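Local structure of autoinducer 2-binding protein LsrB (Clostridium saccharobutylicum DSM 13864, 6DSP) at residues C157-N162 against I220-S225; G131-Q136 against T248-P253; S196-E201 against D224-P229; V122-P127 against N169-E174. The protein binds the quorum-sensing signal autoinducer-2, held here in its tetrahydroxytetrahydrofuran form, as a receptor of the periplasmic solute-binding protein fold. All coordinates share one frame; numbering follows the deposited sequence.

Overall arrangement
Contacts 1, 2 and 3 gather at one parallel four-stranded sheet, and contact 4 ties that half of the protein to the eight-stranded sheet. In contact 1 strands 155-160 and 219-222 pair. Contact 2 adds the next strand, 246-249, and helix 127-144; its centre is about 10 Å from that of contact 1, and Phe250 N lies 3.2 Å from Cys222 O. Contact 3 shares Asp224 and Ser225 with contact 1, their centres about 8 Å apart. Contacts 3 and 4, with centres about 18 Å apart, do not touch, yet both reach the bound autoinducer-2. Phe250 of contact 2 and Trp171 of contact 4 meet edge-to-face beside that ligand.

Contact 1 (C157-N162 against I220-S225); sequences CWHYSN and IICNDS. With PAV ((2R,4S)-2-methyl-2,3,3,4-tetrahydroxytetrahydrofuran), chain C.
The side-chain amide of Asn223 reaches back from just past the end of strand 219-222 to two aromatic rings. Its OD1 lies near the plane of the Trp158 indole at the edge, 3.3 Å from Trp158 CE3, and the amide stands 79° from that ring. The same amide also passes over one face of the Tyr160 ring, with ND2 above the rim, 3.6 Å from Tyr160 CG. A chi1 of 50° sets Asn223 CG between its own backbone N and carbonyl carbon, turning the amide toward these rings. OD1 is buried with no hydrogen-bonding partner in the model. Ile221 runs alongside Trp158, and its CG2 makes a CH-pi contact 4.0 Å from the centroid of the six-membered Trp158 ring. Behind these groups, two backbone bonds fix the pairing: Ile221 N to Cys157 O at 2.9 Å and nearly straight, and His159 N to Ile221 O, also 2.9 Å. Farther out, Glu176 holds Trp158 NE1 and Asn169 holds Tyr160 OH. Beyond the strand end, Asn223 centres an inverse gamma turn, after which Ser225 N donates to O5 of the ligand at 2.9 Å. Parallel strands with ligand-binding residues just past a C-terminal end, as after strand 219-222 here, are typical of the alpha/beta lobes of periplasmic binding proteins.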
loop_
_atom_site.group_PDB
_atom_site.type_symbol
_atom_site.label_atom_id
_atom_site.label_comp_id
_atom_site.label_asym_id
_atom_site.label_seq_id
_atom_site.Cartn_x
_atom_site.Cartn_y
_atom_site.Cartn_z
ATOM N N CYS A 157 -7.351 -14.857 -9.423
ATOM C CA CYS A 157 -7.731 -13.483 -9.761
ATOM C C CYS A 157 -7.169 -12.560 -8.704
ATOM O O CYS A 157 -6.604 -13.002 -7.697
ATOM C CB CYS A 157 -9.265 -13.304 -9.872
ATOM S SG CYS A 157 -10.189 -13.357 -8.332
ATOM N N TRP A 158 -7.346 -11.256 -8.943
ATOM C CA TRP A 158 -6.936 -10.197 -8.029
ATOM C C TRP A 158 -8.173 -9.595 -7.355
ATOM O O TRP A 158 -9.230 -9.444 -7.990
ATOM C CB TRP A 158 -6.208 -9.071 -8.788
ATOM C CG TRP A 158 -4.939 -9.488 -9.456
ATOM C CD1 TRP A 158 -4.815 -10.216 -10.607
ATOM C CD2 TRP A 158 -3.615 -9.144 -9.048
ATOM N NE1 TRP A 158 -3.478 -10.371 -10.913
ATOM C CE2 TRP A 158 -2.723 -9.717 -9.977
ATOM C CE3 TRP A 158 -3.095 -8.401 -7.987
ATOM C CZ2 TRP A 158 -1.336 -9.602 -9.852
ATOM C CZ3 TRP A 158 -1.732 -8.274 -7.863
ATOM C CH2 TRP A 158 -0.861 -8.853 -8.794
ATOM N N HIS A 159 -8.045 -9.295 -6.063
ATOM C CA HIS A 159 -9.097 -8.651 -5.250
ATOM C C HIS A 159 -8.421 -7.514 -4.496
ATOM O O HIS A 159 -7.572 -7.752 -3.631
ATOM C CB HIS A 159 -9.710 -9.674 -4.277
ATOM C CG HIS A 159 -10.689 -9.080 -3.297
ATOM N ND1 HIS A 159 -11.232 -9.815 -2.259
ATOM C CD2 HIS A 159 -11.188 -7.819 -3.170
ATOM C CE1 HIS A 159 -12.027 -9.035 -1.538
ATOM N NE2 HIS A 159 -12.014 -7.822 -2.067
ATOM N N TYR A 160 -8.765 -6.276 -4.849
ATOM C CA TYR A 160 -8.149 -5.137 -4.157
ATOM C C TYR A 160 -9.170 -4.005 -4.051
ATOM O O TYR A 160 -10.381 -4.238 -4.093
ATOM C CB TYR A 160 -6.772 -4.807 -4.743
ATOM C CG TYR A 160 -6.657 -4.502 -6.216
ATOM C CD1 TYR A 160 -6.613 -5.517 -7.163
ATOM C CD2 TYR A 160 -6.513 -3.184 -6.648
ATOM C CE1 TYR A 160 -6.398 -5.219 -8.510
ATOM C CE2 TYR A 160 -6.330 -2.896 -7.994
ATOM C CZ TYR A 160 -6.272 -3.924 -8.911
ATOM O OH TYR A 160 -6.047 -3.667 -10.234
ATOM N N SER A 161 -8.679 -2.780 -3.858
ATOM C CA SER A 161 -9.559 -1.676 -3.477
ATOM C C SER A 161 -10.384 -1.129 -4.634
ATOM O O SER A 161 -11.609 -1.075 -4.552
ATOM C CB SER A 161 -8.752 -0.574 -2.808
ATOM O OG SER A 161 -7.778 -0.027 -3.690
ATOM N N ASN A 162 -9.732 -0.632 -5.682
ATOM C CA ASN A 162 -10.454 0.056 -6.741
ATOM C C ASN A 162 -9.568 0.130 -7.983
ATOM O O ASN A 162 -8.348 -0.075 -7.915
ATOM C CB ASN A 162 -10.957 1.449 -6.279
ATOM C CG ASN A 162 -9.814 2.469 -6.141
ATOM O OD1 ASN A 162 -9.207 2.843 -7.125
ATOM N ND2 ASN A 162 -9.507 2.894 -4.902
ATOM N N ILE A 220 -6.189 -16.385 -4.755
ATOM C CA ILE A 220 -6.773 -15.033 -4.768
ATOM C C ILE A 220 -5.712 -14.089 -4.242
ATOM O O ILE A 220 -5.276 -14.236 -3.093
ATOM C CB ILE A 220 -8.057 -14.937 -3.916
ATOM C CG1 ILE A 220 -9.048 -16.060 -4.286
ATOM C CG2 ILE A 220 -8.691 -13.515 -4.117
ATOM C CD1 ILE A 220 -10.254 -16.128 -3.367
ATOM N N ILE A 221 -5.269 -13.156 -5.093
ATOM C CA ILE A 221 -4.207 -12.217 -4.724
ATOM C C ILE A 221 -4.894 -10.955 -4.218
ATOM O O ILE A 221 -5.522 -10.235 -4.996
ATOM C CB ILE A 221 -3.283 -11.891 -5.916
ATOM C CG1 ILE A 221 -2.671 -13.188 -6.518
ATOM C CG2 ILE A 221 -2.192 -10.938 -5.459
ATOM C CD1 ILE A 221 -1.916 -12.917 -7.824
ATOM N N CYS A 222 -4.739 -10.681 -2.928
ATOM C CA CYS A 222 -5.462 -9.592 -2.255
ATOM C C CYS A 222 -4.477 -8.479 -1.899
ATOM O O CYS A 222 -4.084 -8.345 -0.732
ATOM C CB CYS A 222 -6.128 -10.140 -0.995
ATOM S SG CYS A 222 -7.355 -11.407 -1.400
ATOM N N ASN A 223 -4.088 -7.673 -2.906
ATOM C CA ASN A 223 -3.096 -6.614 -2.733
ATOM C C ASN A 223 -3.683 -5.340 -2.126
ATOM O O ASN A 223 -3.538 -4.246 -2.677
ATOM C CB ASN A 223 -2.393 -6.306 -4.062
ATOM C CG ASN A 223 -3.378 -6.083 -5.224
ATOM O OD1 ASN A 223 -4.333 -6.852 -5.410
ATOM N ND2 ASN A 223 -3.106 -5.074 -6.034
ATOM N N ASP A 224 -4.347 -5.495 -0.977
ATOM C CA ASP A 224 -4.993 -4.398 -0.270
ATOM C C ASP A 224 -5.256 -4.857 1.161
ATOM O O ASP A 224 -5.689 -5.989 1.393
ATOM C CB ASP A 224 -6.296 -4.012 -0.957
ATOM C CG ASP A 224 -7.108 -3.040 -0.107
ATOM O OD1 ASP A 224 -6.701 -1.855 -0.036
ATOM O OD2 ASP A 224 -8.102 -3.477 0.523
ATOM N N SER A 225 -5.021 -3.951 2.119
ATOM C CA SER A 225 -5.079 -4.255 3.542
ATOM C C SER A 225 -6.496 -4.529 4.065
ATOM O O SER A 225 -6.629 -4.998 5.202
ATOM C CB SER A 225 -4.423 -3.172 4.378
ATOM O OG SER A 225 -5.174 -1.988 4.323
HETATM O O2 PAV C . -1.807 -2.872 0.123
HETATM C C2 PAV C . -1.930 -1.742 1.011
HETATM C C1 PAV C . -1.340 -2.019 2.412
HETATM O O5 PAV C . -3.436 -1.664 1.290
HETATM C C5 PAV C . -3.709 -0.376 1.635
HETATM C C4 PAV C . -2.445 0.461 1.363
HETATM O O4 PAV C . -2.784 1.678 0.705
HETATM C C3 PAV C . -1.609 -0.508 0.521
HETATM O O3 PAV C . -0.241 -0.254 0.694
HETATM O O13 PAV C . -1.981 -0.418 -0.836
#

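Contact 2 (G131-Q136 against T248-P253); sequences GQMLVQ and TGFASP
Phe250, a residue of the autoinducer-2 pocket, is where the segments 131-136 and 248-253 chiefly meet, just past the end of strand 246-249. Leu134 of helix 127-144 covers one face of its ring: CD2 sits almost over the centre, 3.7 Å from the Phe250 centroid and only 10° off the ring normal, a CH-pi contact. Leu134 CG comes within 3.5 Å of Phe250 CZ, so the branch point as well as a methyl is engaged. Met133 approaches the edge instead. Its chain is fully extended (chi1 179°), which carries SD to 3.9 Å from Phe250 CE1 near the ring plane, a Met-aromatic contact. Nearer the sheet, Leu134 CD2 packs 3.8 Å from Gly249 CA. Trp171 and Trp271 each meet Phe250 edge-to-face, and the ligand touches it too. Round the ring the contact is made by carbon and sulfur, which implies that the helix contributes van der Waals and weak aromatic contacts to the packing that positions this pocket ring.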
loop_
_atom_site.group_PDB
_atom_site.type_symbol
_atom_site.label_atom_id
_atom_site.label_comp_id
_atom_site.label_asym_id
_atom_site.label_seq_id
_atom_site.Cartn_x
_atom_site.Cartn_y
_atom_site.Cartn_z
ATOM N N GLY A 131 4.706 -6.446 -7.277
ATOM C CA GLY A 131 3.925 -7.391 -8.056
ATOM C C GLY A 131 4.517 -8.791 -8.041
ATOM O O GLY A 131 3.796 -9.776 -7.855
ATOM N N GLN A 132 5.850 -8.895 -8.187
ATOM C CA GLN A 132 6.490 -10.211 -8.176
ATOM C C GLN A 132 6.444 -10.834 -6.781
ATOM O O GLN A 132 6.260 -12.045 -6.647
ATOM C CB GLN A 132 7.911 -10.066 -8.697
ATOM C CG GLN A 132 7.876 -9.716 -10.168
ATOM C CD GLN A 132 9.212 -9.460 -10.788
ATOM O OE1 GLN A 132 9.292 -8.805 -11.840
ATOM N NE2 GLN A 132 10.270 -9.980 -10.177
ATOM N N MET A 133 6.587 -10.011 -5.722
ATOM C CA MET A 133 6.462 -10.529 -4.365
ATOM C C MET A 133 5.097 -11.169 -4.156
ATOM O O MET A 133 5.011 -12.265 -3.581
ATOM C CB MET A 133 6.660 -9.383 -3.375
ATOM C CG MET A 133 6.526 -9.796 -1.925
ATOM S SD MET A 133 6.667 -8.278 -0.950
ATOM C CE MET A 133 6.401 -8.938 0.705
ATOM N N LEU A 134 4.018 -10.513 -4.614
ATOM C CA LEU A 134 2.674 -11.082 -4.471
ATOM C C LEU A 134 2.573 -12.437 -5.152
ATOM O O LEU A 134 2.091 -13.418 -4.553
ATOM C CB LEU A 134 1.639 -10.108 -5.034
ATOM C CG LEU A 134 1.452 -8.882 -4.132
ATOM C CD1 LEU A 134 0.884 -7.786 -4.998
ATOM C CD2 LEU A 134 0.504 -9.160 -2.968
ATOM N N VAL A 135 3.035 -12.516 -6.401
ATOM C CA VAL A 135 2.953 -13.766 -7.143
ATOM C C VAL A 135 3.802 -14.846 -6.484
ATOM O O VAL A 135 3.375 -16.006 -6.386
ATOM C CB VAL A 135 3.351 -13.538 -8.613
ATOM C CG1 VAL A 135 3.367 -14.866 -9.344
ATOM C CG2 VAL A 135 2.397 -12.527 -9.269
ATOM N N GLN A 136 5.005 -14.479 -6.002
ATOM C CA GLN A 136 5.890 -15.466 -5.381
ATOM C C GLN A 136 5.303 -16.017 -4.091
ATOM O O GLN A 136 5.427 -17.213 -3.806
ATOM C CB GLN A 136 7.262 -14.850 -5.117
ATOM C CG GLN A 136 8.236 -15.861 -4.529
ATOM C CD GLN A 136 8.627 -16.924 -5.552
ATOM O OE1 GLN A 136 8.982 -16.607 -6.693
ATOM N NE2 GLN A 136 8.554 -18.188 -5.156
ATOM N N THR A 248 -3.394 -14.817 -0.567
ATOM C CA THR A 248 -2.246 -14.059 -0.093
ATOM C C THR A 248 -2.499 -12.602 -0.417
ATOM O O THR A 248 -3.530 -12.261 -1.004
ATOM C CB THR A 248 -0.924 -14.570 -0.692
ATOM O OG1 THR A 248 0.171 -14.025 0.053
ATOM C CG2 THR A 248 -0.795 -14.236 -2.175
ATOM N N GLY A 249 -1.577 -11.731 -0.020
ATOM C CA GLY A 249 -1.803 -10.314 -0.212
ATOM C C GLY A 249 -0.964 -9.514 0.753
ATOM O O GLY A 249 0.030 -10.005 1.286
ATOM N N PHE A 250 -1.374 -8.256 0.940
ATOM C CA PHE A 250 -0.663 -7.331 1.813
ATOM C C PHE A 250 -1.562 -6.878 2.965
ATOM O O PHE A 250 -2.670 -6.362 2.722
ATOM C CB PHE A 250 -0.235 -6.082 1.039
ATOM C CG PHE A 250 0.868 -6.312 0.016
ATOM C CD1 PHE A 250 1.906 -7.260 0.220
ATOM C CD2 PHE A 250 0.899 -5.527 -1.132
ATOM C CE1 PHE A 250 2.924 -7.399 -0.725
ATOM C CE2 PHE A 250 1.923 -5.656 -2.074
ATOM C CZ PHE A 250 2.935 -6.597 -1.866
ATOM N N ALA A 251 -1.051 -6.973 4.198
ATOM C CA ALA A 251 -1.739 -6.404 5.355
ATOM C C ALA A 251 -0.770 -6.401 6.519
ATOM O O ALA A 251 0.154 -7.217 6.575
ATOM C CB ALA A 251 -3.006 -7.194 5.723
ATOM N N SER A 252 -0.984 -5.475 7.457
ATOM C CA SER A 252 -0.162 -5.464 8.654
ATOM C C SER A 252 -0.402 -6.752 9.451
ATOM O O SER A 252 -1.511 -7.298 9.470
ATOM C CB SER A 252 -0.371 -4.182 9.472
ATOM O OG SER A 252 -1.751 -3.895 9.682
ATOM N N PRO A 253 0.633 -7.273 10.107
ATOM C CA PRO A 253 0.547 -8.653 10.617
ATOM C C PRO A 253 -0.447 -8.861 11.743
ATOM O O PRO A 253 -1.079 -9.926 11.786
ATOM C CB PRO A 253 1.991 -8.958 11.034
ATOM C CG PRO A 253 2.617 -7.582 11.261
ATOM C CD PRO A 253 1.985 -6.696 10.229
#

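Contact 3 (S196-E201 against D224-P229); sequences SNQDAE and DSTALP. With PAV ((2R,4S)-2-methyl-2,3,3,4-tetrahydroxytetrahydrofuran), chain C.
A type I' beta turn from Ser196 to Asp199 brings the segment 196-201 against the residues leading into helix 227-237, with Gln198 CA 5.3 Å from Thr226 CA. Both segments are helix approaches with carboxylate caps: Asp199 is the N-cap residue of helix 200-213, while Asp224 precedes the turn into the other helix. Asp224 OD2 accepts from Thr226 N and from Ala227 N, the latter at 2.8 Å on the anti side; Thr226 N comes from above the carboxylate plane, 65° out of it. Thr226 CG2 is anti to its backbone N (chi1 -50° for OG1) and packs 3.6 Å from Ala200 CA, while its OG1 faces Gln198 CA. Direct contact is otherwise sparse: Gln198 CG lies 3.6 Å from Asp224 OD1, and the polar links between the segments run through water. One water joins Ser196 OG, Gln198 N and Asp224 OD2. Ser196 OG is also bonded to His159 of strand 155-160, and Asp224 OD1 to Gln168, itself a pocket residue. A second water is gripped by four groups: it donates to Asp224 OD1 and Ser225 OG, meets Thr226 OG1, and accepts from Gln198 NE2 at 2.9 Å.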
loop_
_atom_site.group_PDB
_atom_site.type_symbol
_atom_site.label_atom_id
_atom_site.label_comp_id
_atom_site.label_asym_id
_atom_site.label_seq_id
_atom_site.Cartn_x
_atom_site.Cartn_y
_atom_site.Cartn_z
ATOM N N SER A 196 -13.290 -4.017 -3.530
ATOM C CA SER A 196 -14.083 -3.876 -2.304
ATOM C C SER A 196 -13.936 -2.517 -1.629
ATOM O O SER A 196 -14.513 -2.311 -0.546
ATOM C CB SER A 196 -13.871 -5.033 -1.326
ATOM O OG SER A 196 -12.491 -5.278 -1.111
ATOM N N ASN A 197 -13.259 -1.574 -2.261
ATOM C CA ASN A 197 -13.383 -0.164 -1.907
ATOM C C ASN A 197 -12.891 0.166 -0.513
ATOM O O ASN A 197 -13.279 1.201 0.056
ATOM C CB ASN A 197 -14.808 0.343 -2.155
ATOM C CG ASN A 197 -15.256 0.011 -3.549
ATOM O OD1 ASN A 197 -14.664 0.478 -4.492
ATOM N ND2 ASN A 197 -16.273 -0.810 -3.676
ATOM N N GLN A 198 -12.036 -0.680 0.037
ATOM C CA GLN A 198 -11.484 -0.530 1.385
ATOM C C GLN A 198 -12.558 -0.502 2.457
ATOM O O GLN A 198 -12.327 0.031 3.552
ATOM C CB GLN A 198 -10.526 0.664 1.489
ATOM C CG GLN A 198 -9.399 0.519 0.488
ATOM C CD GLN A 198 -8.438 1.663 0.483
ATOM O OE1 GLN A 198 -8.606 2.623 -0.275
ATOM N NE2 GLN A 198 -7.457 1.602 1.359
ATOM N N ASP A 199 -13.717 -1.077 2.177
ATOM C CA ASP A 199 -14.785 -1.178 3.150
ATOM C C ASP A 199 -14.721 -2.583 3.758
ATOM O O ASP A 199 -14.852 -3.571 3.036
ATOM C CB ASP A 199 -16.114 -0.928 2.444
ATOM C CG ASP A 199 -17.246 -0.936 3.409
ATOM O OD1 ASP A 199 -17.620 -2.001 3.900
ATOM O OD2 ASP A 199 -17.669 0.161 3.780
ATOM N N ALA A 200 -14.506 -2.666 5.072
ATOM C CA ALA A 200 -14.236 -3.943 5.700
ATOM C C ALA A 200 -15.386 -4.930 5.497
ATOM O O ALA A 200 -15.151 -6.106 5.177
ATOM C CB ALA A 200 -13.917 -3.731 7.179
ATOM N N GLU A 201 -16.632 -4.488 5.671
ATOM C CA GLU A 201 -17.753 -5.403 5.480
ATOM C C GLU A 201 -17.909 -5.792 4.011
ATOM O O GLU A 201 -18.199 -6.956 3.696
ATOM C CB GLU A 201 -19.051 -4.809 6.047
ATOM C CG GLU A 201 -19.052 -4.535 7.582
ATOM C CD GLU A 201 -19.073 -5.791 8.437
ATOM O OE1 GLU A 201 -19.972 -5.957 9.280
ATOM O OE2 GLU A 201 -18.177 -6.627 8.295
ATOM N N ASP A 224 -4.347 -5.495 -0.977
ATOM C CA ASP A 224 -4.993 -4.398 -0.270
ATOM C C ASP A 224 -5.256 -4.857 1.161
ATOM O O ASP A 224 -5.689 -5.989 1.393
ATOM C CB ASP A 224 -6.296 -4.012 -0.957
ATOM C CG ASP A 224 -7.108 -3.040 -0.107
ATOM O OD1 ASP A 224 -6.701 -1.855 -0.036
ATOM O OD2 ASP A 224 -8.102 -3.477 0.523
ATOM N N SER A 225 -5.021 -3.951 2.119
ATOM C CA SER A 225 -5.079 -4.255 3.542
ATOM C C SER A 225 -6.496 -4.529 4.065
ATOM O O SER A 225 -6.629 -4.998 5.202
ATOM C CB SER A 225 -4.423 -3.172 4.378
ATOM O OG SER A 225 -5.174 -1.988 4.323
ATOM N N THR A 226 -7.531 -4.213 3.289
ATOM C CA THR A 226 -8.906 -4.561 3.614
ATOM C C THR A 226 -9.329 -5.825 2.880
ATOM O O THR A 226 -9.942 -6.727 3.469
ATOM C CB THR A 226 -9.872 -3.408 3.240
ATOM O OG1 THR A 226 -9.395 -2.174 3.772
ATOM C CG2 THR A 226 -11.228 -3.653 3.829
ATOM N N ALA A 227 -8.992 -5.916 1.593
ATOM C CA ALA A 227 -9.351 -7.116 0.836
ATOM C C ALA A 227 -8.759 -8.379 1.436
ATOM O O ALA A 227 -9.412 -9.424 1.434
ATOM C CB ALA A 227 -8.867 -6.984 -0.598
ATOM N N LEU A 228 -7.511 -8.325 1.937
ATOM C CA LEU A 228 -6.889 -9.547 2.445
ATOM C C LEU A 228 -7.613 -10.108 3.664
ATOM O O LEU A 228 -8.013 -11.280 3.635
ATOM C CB LEU A 228 -5.389 -9.319 2.680
ATOM C CG LEU A 228 -4.704 -10.559 3.280
ATOM C CD1 LEU A 228 -4.875 -11.826 2.395
ATOM C CD2 LEU A 228 -3.227 -10.294 3.522
ATOM N N PRO A 229 -7.832 -9.350 4.750
ATOM C CA PRO A 229 -8.592 -9.934 5.872
ATOM C C PRO A 229 -10.031 -10.219 5.502
ATOM O O PRO A 229 -10.603 -11.200 5.990
ATOM C CB PRO A 229 -8.458 -8.893 6.989
ATOM C CG PRO A 229 -8.095 -7.579 6.258
ATOM C CD PRO A 229 -7.238 -8.037 5.084
HETATM O O2 PAV C . -1.807 -2.872 0.123
HETATM C C2 PAV C . -1.930 -1.742 1.011
HETATM C C1 PAV C . -1.340 -2.019 2.412
HETATM O O5 PAV C . -3.436 -1.664 1.290
HETATM C C5 PAV C . -3.709 -0.376 1.635
HETATM C C4 PAV C . -2.445 0.461 1.363
HETATM O O4 PAV C . -2.784 1.678 0.705
HETATM C C3 PAV C . -1.609 -0.508 0.521
HETATM O O3 PAV C . -0.241 -0.254 0.694
HETATM O O13 PAV C . -1.981 -0.418 -0.836
HETATM O O HOH W 1 -10.741 -3.141 -0.600
HETATM O O HOH W 2 -7.120 -1.017 2.565
HETATM O O HOH W 3 -10.783 -0.795 5.968
#

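Contact 4 (V122-P127 against N169-E174); sequences VSQGTP and NSWQVE. With PAV ((2R,4S)-2-methyl-2,3,3,4-tetrahydroxytetrahydrofuran), chain C.
The indole of Trp171 is met at its edge from several directions. Gln124 NE2 lies in the ring plane 3.4 Å from Trp171 CZ2, its amide turned 65° against the indole. On the pyrrole side Pro127 CA is near the plane too, 3.8 Å from Trp171 CD1. Ligand O2 also lies in that plane, 3.6 Å from Trp171 CZ3, whereas O13 comes obliquely to CH2. An in-plane water accepts from Trp171 NE1 at 2.9 Å and donates to Gly125 O, bridging helix 166-182 to the segment 122-127. Gln124 reaches the ring through a chain bent at chi2 (-92°), and its amide is held at both ends, OE1 by Gln276 and NE2 by Asp110, which fixes its rotation beside the ligand. Away from the pocket, Pro127 packs its CB 3.5 Å from Ser170 OG, whose own hydrogen bond is to Asp167 O, and its carbonyl O touches Glu174 CB. Ser123 OG, accepting from Gly125 N at 3.3 Å, forms an ST turn in the link from strand 120-123 to helix 127-144. Polar groups are thus matched at the tryptophan edge, by water for its N-H and outside partners for the Gln124 amide, while the proline contacts are van der Waals packing, with a hydroxyl and a carbonyl oxygen among the touching atoms.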
loop_
_atom_site.group_PDB
_atom_site.type_symbol
_atom_site.label_atom_id
_atom_site.label_comp_id
_atom_site.label_asym_id
_atom_site.label_seq_id
_atom_site.Cartn_x
_atom_site.Cartn_y
_atom_site.Cartn_z
ATOM N N VAL A 122 7.337 8.699 -0.513
ATOM C CA VAL A 122 7.978 7.607 0.220
ATOM C C VAL A 122 7.241 6.311 -0.073
ATOM O O VAL A 122 6.105 6.090 0.377
ATOM C CB VAL A 122 8.089 7.870 1.727
ATOM C CG1 VAL A 122 8.769 6.687 2.390
ATOM C CG2 VAL A 122 8.907 9.147 1.949
ATOM N N SER A 123 7.889 5.454 -0.866
ATOM C CA SER A 123 7.246 4.261 -1.395
ATOM C C SER A 123 7.824 2.984 -0.789
ATOM O O SER A 123 9.045 2.850 -0.617
ATOM C CB SER A 123 7.426 4.214 -2.914
ATOM O OG SER A 123 6.883 3.012 -3.439
ATOM N N GLN A 124 6.940 2.013 -0.564
ATOM C CA GLN A 124 7.292 0.712 -0.041
ATOM C C GLN A 124 8.030 -0.178 -1.046
ATOM O O GLN A 124 8.560 -1.220 -0.638
ATOM C CB GLN A 124 6.029 -0.024 0.435
ATOM C CG GLN A 124 4.888 -0.131 -0.594
ATOM C CD GLN A 124 3.875 1.007 -0.521
ATOM O OE1 GLN A 124 4.256 2.180 -0.437
ATOM N NE2 GLN A 124 2.597 0.687 -0.631
ATOM N N GLY A 125 8.080 0.174 -2.327
ATOM C CA GLY A 125 8.847 -0.616 -3.278
ATOM C C GLY A 125 8.437 -0.307 -4.695
ATOM O O GLY A 125 7.446 0.383 -4.951
ATOM N N THR A 126 9.238 -0.819 -5.641
ATOM C CA THR A 126 8.861 -0.627 -7.032
ATOM C C THR A 126 7.700 -1.555 -7.372
ATOM O O THR A 126 7.507 -2.605 -6.729
ATOM C CB THR A 126 10.035 -0.919 -7.962
ATOM O OG1 THR A 126 10.306 -2.325 -7.907
ATOM C CG2 THR A 126 11.294 -0.118 -7.553
ATOM N N PRO A 127 6.931 -1.221 -8.412
ATOM C CA PRO A 127 5.805 -2.097 -8.752
ATOM C C PRO A 127 6.253 -3.451 -9.264
ATOM O O PRO A 127 5.552 -4.440 -9.065
ATOM C CB PRO A 127 4.990 -1.292 -9.779
ATOM C CG PRO A 127 5.893 -0.252 -10.274
ATOM C CD PRO A 127 6.925 0.026 -9.186
ATOM N N ASN A 169 -2.952 -0.655 -8.437
ATOM C CA ASN A 169 -3.033 -0.956 -9.861
ATOM C C ASN A 169 -1.653 -1.135 -10.495
ATOM O O ASN A 169 -1.494 -1.975 -11.381
ATOM C CB ASN A 169 -3.884 0.093 -10.567
ATOM C CG ASN A 169 -5.338 -0.103 -10.260
ATOM O OD1 ASN A 169 -5.968 -0.991 -10.820
ATOM N ND2 ASN A 169 -5.861 0.671 -9.328
ATOM N N SER A 170 -0.643 -0.396 -10.041
ATOM C CA SER A 170 0.686 -0.601 -10.611
ATOM C C SER A 170 1.194 -1.999 -10.295
ATOM O O SER A 170 1.867 -2.618 -11.131
ATOM C CB SER A 170 1.667 0.495 -10.163
ATOM O OG SER A 170 2.088 0.359 -8.817
ATOM N N TRP A 171 0.857 -2.526 -9.117
ATOM C CA TRP A 171 1.269 -3.882 -8.783
ATOM C C TRP A 171 0.526 -4.915 -9.616
ATOM O O TRP A 171 1.119 -5.913 -10.015
ATOM C CB TRP A 171 1.074 -4.156 -7.294
ATOM C CG TRP A 171 1.662 -3.116 -6.393
ATOM C CD1 TRP A 171 2.662 -2.244 -6.658
ATOM C CD2 TRP A 171 1.180 -2.792 -5.083
ATOM N NE1 TRP A 171 2.851 -1.394 -5.590
ATOM C CE2 TRP A 171 1.943 -1.713 -4.615
ATOM C CE3 TRP A 171 0.172 -3.316 -4.257
ATOM C CZ2 TRP A 171 1.736 -1.156 -3.349
ATOM C CZ3 TRP A 171 -0.043 -2.743 -3.017
ATOM C CH2 TRP A 171 0.735 -1.666 -2.578
ATOM N N GLN A 172 -0.778 -4.726 -9.829
ATOM C CA GLN A 172 -1.551 -5.643 -10.653
ATOM C C GLN A 172 -0.985 -5.686 -12.060
ATOM O O GLN A 172 -0.787 -6.765 -12.615
ATOM C CB GLN A 172 -3.024 -5.232 -10.642
ATOM C CG GLN A 172 -3.964 -6.241 -11.231
ATOM C CD GLN A 172 -4.193 -6.137 -12.714
ATOM O OE1 GLN A 172 -3.518 -5.430 -13.414
ATOM N NE2 GLN A 172 -5.157 -6.900 -13.189
ATOM N N VAL A 173 -0.634 -4.534 -12.607
ATOM C CA VAL A 173 -0.107 -4.514 -13.973
ATOM C C VAL A 173 1.191 -5.300 -14.052
ATOM O O VAL A 173 1.393 -6.108 -14.969
ATOM C CB VAL A 173 0.061 -3.065 -14.458
ATOM C CG1 VAL A 173 0.873 -3.033 -15.723
ATOM C CG2 VAL A 173 -1.305 -2.431 -14.672
ATOM N N GLU A 174 2.094 -5.077 -13.100
ATOM C CA GLU A 174 3.373 -5.780 -13.126
ATOM C C GLU A 174 3.213 -7.247 -12.766
ATOM O O GLU A 174 3.898 -8.102 -13.357
ATOM C CB GLU A 174 4.356 -5.104 -12.180
ATOM C CG GLU A 174 4.825 -3.732 -12.693
ATOM C CD GLU A 174 5.410 -3.831 -14.091
ATOM O OE1 GLU A 174 6.212 -4.750 -14.318
ATOM O OE2 GLU A 174 5.014 -3.026 -14.962
HETATM O O2 PAV C . -1.807 -2.872 0.123
HETATM C C2 PAV C . -1.930 -1.742 1.011
HETATM C C1 PAV C . -1.340 -2.019 2.412
HETATM O O5 PAV C . -3.436 -1.664 1.290
HETATM C C5 PAV C . -3.709 -0.376 1.635
HETATM C C4 PAV C . -2.445 0.461 1.363
HETATM O O4 PAV C . -2.784 1.678 0.705
HETATM C C3 PAV C . -1.609 -0.508 0.521
HETATM O O3 PAV C . -0.241 -0.254 0.694
HETATM O O13 PAV C . -1.981 -0.418 -0.836
HETATM O O HOH W 4 4.664 0.863 -5.357
#